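Aminopeptidase N (Francisella tularensis subsp. tularensis, PDB 5DLL) is a zinc-dependent M1-family aminopeptidase that releases N-terminal amino acids from peptides and probably takes part in breaking down intracellular peptides. Local coordinates at residues T61-V67 against E90-N96; I74-N78 against V98-L104. All coordinates share one frame; numbering follows the deposited sequence.

Contact 1. Residues T61-V67 against E90-N96; sequences TLVLDGV and ENQLIIN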
loop_
_atom_site.group_PDB
_atom_site.type_symbol
_atom_site.label_atom_id
_atom_site.label_comp_id
_atom_site.label_asym_id
_atom_site.label_seq_id
_atom_site.Cartn_x
_atom_site.Cartn_y
_atom_site.Cartn_z
ATOM N N THR A 61 -0.348 -36.579 -20.203
ATOM C CA THR A 61 0.868 -35.858 -20.523
ATOM C C THR A 61 1.194 -34.911 -19.379
ATOM O O THR A 61 0.340 -34.143 -18.945
ATOM C CB THR A 61 0.721 -35.046 -21.825
ATOM O OG1 THR A 61 0.503 -35.938 -22.928
ATOM C CG2 THR A 61 1.973 -34.212 -22.094
ATOM N N LEU A 62 2.428 -34.981 -18.892
ATOM C CA LEU A 62 2.927 -34.035 -17.904
ATOM C C LEU A 62 3.615 -32.874 -18.624
ATOM O O LEU A 62 4.489 -33.093 -19.460
ATOM C CB LEU A 62 3.913 -34.728 -16.960
ATOM C CG LEU A 62 4.373 -33.948 -15.722
ATOM C CD1 LEU A 62 3.242 -33.805 -14.708
ATOM C CD2 LEU A 62 5.581 -34.623 -15.086
ATOM N N VAL A 63 3.208 -31.649 -18.302
ATOM C CA VAL A 63 3.806 -30.449 -18.884
ATOM C C VAL A 63 4.414 -29.593 -17.769
ATOM O O VAL A 63 3.725 -28.776 -17.159
ATOM C CB VAL A 63 2.768 -29.618 -19.683
ATOM C CG1 VAL A 63 3.428 -28.401 -20.327
ATOM C CG2 VAL A 63 2.083 -30.477 -20.738
ATOM N N LEU A 64 5.702 -29.791 -17.508
ATOM C CA LEU A 64 6.418 -28.997 -16.509
ATOM C C LEU A 64 6.927 -27.684 -17.099
ATOM O O LEU A 64 7.381 -27.647 -18.237
ATOM C CB LEU A 64 7.598 -29.789 -15.945
ATOM C CG LEU A 64 7.216 -31.031 -15.140
ATOM C CD1 LEU A 64 8.424 -31.932 -14.954
ATOM C CD2 LEU A 64 6.626 -30.644 -13.795
ATOM N N ASP A 65 6.848 -26.616 -16.312
ATOM C CA ASP A 65 7.401 -25.314 -16.676
ATOM C C ASP A 65 8.876 -25.245 -16.266
ATOM O O ASP A 65 9.244 -25.688 -15.175
ATOM C CB ASP A 65 6.623 -24.189 -15.975
ATOM C CG ASP A 65 5.136 -24.185 -16.325
ATOM O OD1 ASP A 65 4.799 -23.945 -17.506
ATOM O OD2 ASP A 65 4.306 -24.409 -15.413
ATOM N N GLY A 66 9.713 -24.684 -17.132
ATOM C CA GLY A 66 11.141 -24.539 -16.841
ATOM C C GLY A 66 11.828 -23.625 -17.837
ATOM O O GLY A 66 11.645 -23.774 -19.043
ATOM N N VAL A 67 12.617 -22.678 -17.336
ATOM C CA VAL A 67 13.174 -21.616 -18.170
ATOM C C VAL A 67 14.639 -21.361 -17.823
ATOM O O VAL A 67 14.984 -21.184 -16.659
ATOM C CB VAL A 67 12.354 -20.313 -18.012
ATOM C CG1 VAL A 67 12.990 -19.162 -18.781
ATOM C CG2 VAL A 67 10.920 -20.534 -18.472
ATOM N N GLU A 90 11.988 -24.536 -25.100
ATOM C CA GLU A 90 12.472 -23.307 -24.484
ATOM C C GLU A 90 11.853 -23.033 -23.106
ATOM O O GLU A 90 12.538 -22.562 -22.188
ATOM C CB GLU A 90 12.157 -22.153 -25.438
ATOM C CG GLU A 90 12.943 -20.877 -25.237
ATOM C CD GLU A 90 12.568 -19.841 -26.276
ATOM O OE1 GLU A 90 12.205 -18.707 -25.895
ATOM O OE2 GLU A 90 12.616 -20.175 -27.480
ATOM N N ASN A 91 10.563 -23.336 -22.968
ATOM C CA ASN A 91 9.794 -22.955 -21.784
ATOM C C ASN A 91 9.157 -24.107 -21.004
ATOM O O ASN A 91 8.503 -23.869 -19.986
ATOM C CB ASN A 91 8.702 -21.960 -22.200
ATOM C CG ASN A 91 9.254 -20.577 -22.490
ATOM O OD1 ASN A 91 9.811 -19.918 -21.608
ATOM N ND2 ASN A 91 9.098 -20.127 -23.726
ATOM N N GLN A 92 9.339 -25.346 -21.464
ATOM C CA GLN A 92 8.646 -26.492 -20.869
ATOM C C GLN A 92 9.465 -27.773 -20.919
ATOM O O GLN A 92 10.504 -27.833 -21.575
ATOM C CB GLN A 92 7.325 -26.747 -21.598
ATOM C CG GLN A 92 6.361 -25.571 -21.626
ATOM C CD GLN A 92 5.217 -25.783 -22.597
ATOM O OE1 GLN A 92 5.427 -26.154 -23.756
ATOM N NE2 GLN A 92 3.999 -25.539 -22.134
ATOM N N LEU A 93 8.981 -28.788 -20.206
ATOM C CA LEU A 93 9.459 -30.161 -20.344
ATOM C C LEU A 93 8.253 -31.096 -20.380
ATOM O O LEU A 93 7.525 -31.216 -19.396
ATOM C CB LEU A 93 10.396 -30.535 -19.198
ATOM C CG LEU A 93 11.110 -31.893 -19.313
ATOM C CD1 LEU A 93 12.378 -31.900 -18.471
ATOM C CD2 LEU A 93 10.215 -33.068 -18.930
ATOM N N ILE A 94 8.051 -31.758 -21.517
ATOM C CA ILE A 94 6.847 -32.551 -21.762
ATOM C C ILE A 94 7.144 -34.051 -21.715
ATOM O O ILE A 94 8.118 -34.520 -22.301
ATOM C CB ILE A 94 6.213 -32.173 -23.121
ATOM C CG1 ILE A 94 5.990 -30.652 -23.174
ATOM C CG2 ILE A 94 4.912 -32.941 -23.353
ATOM C CD1 ILE A 94 5.139 -30.167 -24.327
ATOM N N ILE A 95 6.294 -34.792 -21.007
ATOM C CA ILE A 95 6.404 -36.246 -20.901
ATOM C C ILE A 95 5.029 -36.872 -21.105
ATOM O O ILE A 95 4.090 -36.555 -20.375
ATOM C CB ILE A 95 6.922 -36.689 -19.518
ATOM C CG1 ILE A 95 8.157 -35.873 -19.110
ATOM C CG2 ILE A 95 7.220 -38.187 -19.525
ATOM C CD1 ILE A 95 8.654 -36.162 -17.710
ATOM N N ASN A 96 4.921 -37.769 -22.080
ATOM C CA ASN A 96 3.671 -38.468 -22.367
ATOM C C ASN A 96 3.536 -39.799 -21.624
ATOM O O ASN A 96 4.530 -40.386 -21.183
ATOM C CB ASN A 96 3.546 -38.706 -23.869
ATOM C CG ASN A 96 3.458 -37.414 -24.654
ATOM O OD1 ASN A 96 2.632 -36.551 -24.361
ATOM N ND2 ASN A 96 4.311 -37.274 -25.658
#
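Leu62, Leu64, Leu93 and Ile95 make one apolar face where strand 62-65 runs antiparallel to strand 92-95. Leu62 CD2 lies 4.3 Å from Ile95 CD1, while Leu64 and Leu93 meet mainly through their CB atoms; Leu71 of strand 70-76 covers Leu93 from outside the pair. Between the strands, Leu62 with Ile95 and Leu64 with Leu93 are hydrogen-bonded pairs, each closed by two backbone bonds. Beyond them Gly66 N reaches Asn91 O at 3.2 Å, a straight N-H (173°) that nevertheless arrives above the carbonyl plane. The other face, with Val63, Asp65, Gln92 and Ile94, is more open. There Val63 takes chi1 -178°, which puts its CG1 against the Gln92 amide, 3.4 Å from Gln92 NE2, and the amide oxygen OE1 of Gln92 is held by Asn89. At the outer end Thr61 and Asn96 run side by side, and Thr61 OG1 donates to Asn96 OD1 (2.6 Å) in the plane of the amide carbonyl, while the threonine methyl CG2 rests against Ile94 CG2. One apolar and one mixed face mark an amphipathic antiparallel sheet, here a small one packed by its apolar face on strands 70-76 and 101-110 of the M1 N-terminal beta domain.

Contact 2. Residues I74-N78 against V98-L104; sequences IKLNN and VPEKFVL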
loop_
_atom_site.group_PDB
_atom_site.type_symbol
_atom_site.label_atom_id
_atom_site.label_comp_id
_atom_site.label_asym_id
_atom_site.label_seq_id
_atom_site.Cartn_x
_atom_site.Cartn_y
_atom_site.Cartn_z
ATOM N N ILE A 74 17.508 -36.898 -15.858
ATOM C CA ILE A 74 16.078 -37.069 -15.631
ATOM C C ILE A 74 15.743 -38.553 -15.485
ATOM O O ILE A 74 16.106 -39.372 -16.336
ATOM C CB ILE A 74 15.237 -36.422 -16.757
ATOM C CG1 ILE A 74 13.741 -36.605 -16.490
ATOM C CG2 ILE A 74 15.601 -36.989 -18.125
ATOM C CD1 ILE A 74 12.862 -35.765 -17.391
ATOM N N LYS A 75 15.062 -38.887 -14.389
ATOM C CA LYS A 75 14.649 -40.259 -14.106
ATOM C C LYS A 75 13.217 -40.271 -13.592
ATOM O O LYS A 75 12.842 -39.428 -12.782
ATOM C CB LYS A 75 15.566 -40.896 -13.058
ATOM C CG LYS A 75 17.049 -40.710 -13.329
ATOM C CD LYS A 75 17.897 -41.643 -12.480
ATOM C CE LYS A 75 17.820 -41.299 -11.003
ATOM N NZ LYS A 75 18.833 -42.060 -10.221
ATOM N N LEU A 76 12.424 -41.227 -14.067
ATOM C CA LEU A 76 11.061 -41.427 -13.589
ATOM C C LEU A 76 11.006 -42.770 -12.872
ATOM O O LEU A 76 11.434 -43.787 -13.426
ATOM C CB LEU A 76 10.076 -41.396 -14.761
ATOM C CG LEU A 76 8.585 -41.212 -14.437
ATOM C CD1 LEU A 76 7.886 -40.458 -15.558
ATOM C CD2 LEU A 76 7.886 -42.539 -14.183
ATOM N N ASN A 77 10.486 -42.766 -11.642
ATOM C CA ASN A 77 10.481 -43.947 -10.770
ATOM C C ASN A 77 11.871 -44.586 -10.680
ATOM O O ASN A 77 12.035 -45.807 -10.806
ATOM C CB ASN A 77 9.410 -44.959 -11.214
ATOM C CG ASN A 77 8.000 -44.540 -10.815
ATOM O OD1 ASN A 77 7.803 -43.758 -9.884
ATOM N ND2 ASN A 77 7.007 -45.077 -11.515
ATOM N N ASN A 78 12.869 -43.723 -10.484
ATOM C CA ASN A 78 14.266 -44.122 -10.288
ATOM C C ASN A 78 14.972 -44.700 -11.535
ATOM O O ASN A 78 16.161 -45.028 -11.476
ATOM C CB ASN A 78 14.370 -45.097 -9.103
ATOM C CG ASN A 78 15.624 -44.890 -8.275
ATOM O OD1 ASN A 78 16.203 -43.801 -8.255
ATOM N ND2 ASN A 78 16.042 -45.935 -7.566
ATOM N N VAL A 98 2.537 -40.859 -18.656
ATOM C CA VAL A 98 3.069 -41.007 -17.305
ATOM C C VAL A 98 2.080 -41.812 -16.461
ATOM O O VAL A 98 0.894 -41.857 -16.791
ATOM C CB VAL A 98 3.351 -39.644 -16.629
ATOM C CG1 VAL A 98 4.269 -38.792 -17.495
ATOM C CG2 VAL A 98 2.061 -38.893 -16.316
ATOM N N PRO A 99 2.561 -42.452 -15.376
ATOM C CA PRO A 99 1.677 -43.230 -14.494
ATOM C C PRO A 99 0.759 -42.393 -13.592
ATOM O O PRO A 99 0.900 -41.167 -13.508
ATOM C CB PRO A 99 2.654 -44.045 -13.626
ATOM C CG PRO A 99 4.003 -43.880 -14.242
ATOM C CD PRO A 99 3.976 -42.581 -14.982
ATOM N N GLU A 100 -0.160 -43.076 -12.911
ATOM C CA GLU A 100 -1.104 -42.440 -11.986
ATOM C C GLU A 100 -0.401 -41.869 -10.753
ATOM O O GLU A 100 -0.888 -40.918 -10.138
ATOM C CB GLU A 100 -2.167 -43.450 -11.527
ATOM C CG GLU A 100 -3.090 -43.963 -12.627
ATOM C CD GLU A 100 -4.148 -42.953 -13.035
ATOM O OE1 GLU A 100 -4.893 -42.479 -12.155
ATOM O OE2 GLU A 100 -4.240 -42.643 -14.242
ATOM N N LYS A 101 0.729 -42.468 -10.387
ATOM C CA LYS A 101 1.481 -42.064 -9.203
ATOM C C LYS A 101 2.951 -42.404 -9.421
ATOM O O LYS A 101 3.285 -43.552 -9.722
ATOM C CB LYS A 101 0.936 -42.796 -7.972
ATOM C CG LYS A 101 1.141 -42.075 -6.649
ATOM C CD LYS A 101 0.305 -42.715 -5.546
ATOM C CE LYS A 101 0.351 -41.920 -4.249
ATOM N NZ LYS A 101 1.707 -41.903 -3.632
ATOM N N PHE A 102 3.825 -41.408 -9.285
ATOM C CA PHE A 102 5.255 -41.598 -9.562
ATOM C C PHE A 102 6.150 -40.526 -8.936
ATOM O O PHE A 102 5.684 -39.471 -8.507
ATOM C CB PHE A 102 5.501 -41.648 -11.077
ATOM C CG PHE A 102 5.153 -40.368 -11.799
ATOM C CD1 PHE A 102 3.838 -40.080 -12.143
ATOM C CD2 PHE A 102 6.143 -39.459 -12.152
ATOM C CE1 PHE A 102 3.513 -38.911 -12.809
ATOM C CE2 PHE A 102 5.824 -38.289 -12.826
ATOM C CZ PHE A 102 4.506 -38.015 -13.151
ATOM N N VAL A 103 7.446 -40.822 -8.899
ATOM C CA VAL A 103 8.459 -39.865 -8.465
ATOM C C VAL A 103 9.333 -39.492 -9.668
ATOM O O VAL A 103 9.790 -40.364 -10.411
ATOM C CB VAL A 103 9.312 -40.392 -7.278
ATOM C CG1 VAL A 103 9.695 -41.855 -7.451
ATOM C CG2 VAL A 103 10.554 -39.533 -7.075
ATOM N N LEU A 104 9.546 -38.190 -9.854
ATOM C CA LEU A 104 10.351 -37.682 -10.950
ATOM C C LEU A 104 11.560 -36.918 -10.421
ATOM O O LEU A 104 11.407 -35.866 -9.808
ATOM C CB LEU A 104 9.506 -36.760 -11.824
ATOM C CG LEU A 104 10.216 -36.138 -13.027
ATOM C CD1 LEU A 104 10.712 -37.219 -13.973
ATOM C CD2 LEU A 104 9.293 -35.168 -13.748
#
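Leu76 is the side chain that ties the end of strand 70-76 to residues 98-104, and it gathers most of the apolar contacts, touching Val98, Pro99, Phe102 and Leu104. Its CG sits 3.8 Å from Phe102 CD2, the two side chains meeting at a slant, and CD1 touches CD2 and CE2 of the same ring. The second methyl reaches toward Pro99, Leu76 CD2 lying 4.0 Å from Pro99 CD. Phe102 has chi1 63°, which sets its ring between its own backbone N and carbonyl carbon and turns it toward Leu76. Further along, Leu104 sends CD1 against Lys75 O (3.3 Å) and Ile74 CG1, while Leu81 lies against both Ile74 and Leu76. Leu76 and Leu104 form a non-hydrogen-bonded antiparallel pair.

The solvent side begins at Asn77, where the strand gives way to a turn with positive phi. Its backbone N donates to Val103 O at 2.8 Å, nearly in line with the C=O bond. The side chain, with CG anti to the carbonyl carbon (chi1 -76°), continues past the end of strand 70-76 and lies alongside Phe102 and Val103, and its OD1 accepts Val103 N at 3.1 Å, the donor tilted 31° out of the amide plane. Asn77 thus grips Val103 through both N-H and C=O, its side-chain oxygen standing in for a backbone carbonyl. The amide lies across Phe102, its plane steeply inclined to the ring, with Asn77 OD1 3.3 Å from Phe102 CB. Separately, at the turn before strand 101-110, Glu100 forms a salt bridge with Arg54.

The chemistry divides accordingly: apolar carbons fill the inner side, and the two bonds of Asn77, one given and one accepted, carry the pairing one residue past the strand end.

Contact 1 joins strands 62-65 and 92-95 of a small three-stranded sheet, and contact 2 joins strands 70-76 and 101-110 of the larger mixed sheet. Their segments alternate along the chain, so each strand of one is followed by a strand of the other, and the two pairs pack by their apolar faces. Leu64 CD1 meets Leu104 CD2 at 3.6 Å, and Leu93 CD1 meets Ile74 CD1 at 4.0 Å. This shared interior is the buried part of both; their other sides are more exposed. Contact 1 relies on repeated backbone bonds, whereas contact 2, at a strand end, uses a side-chain amide for one of its two.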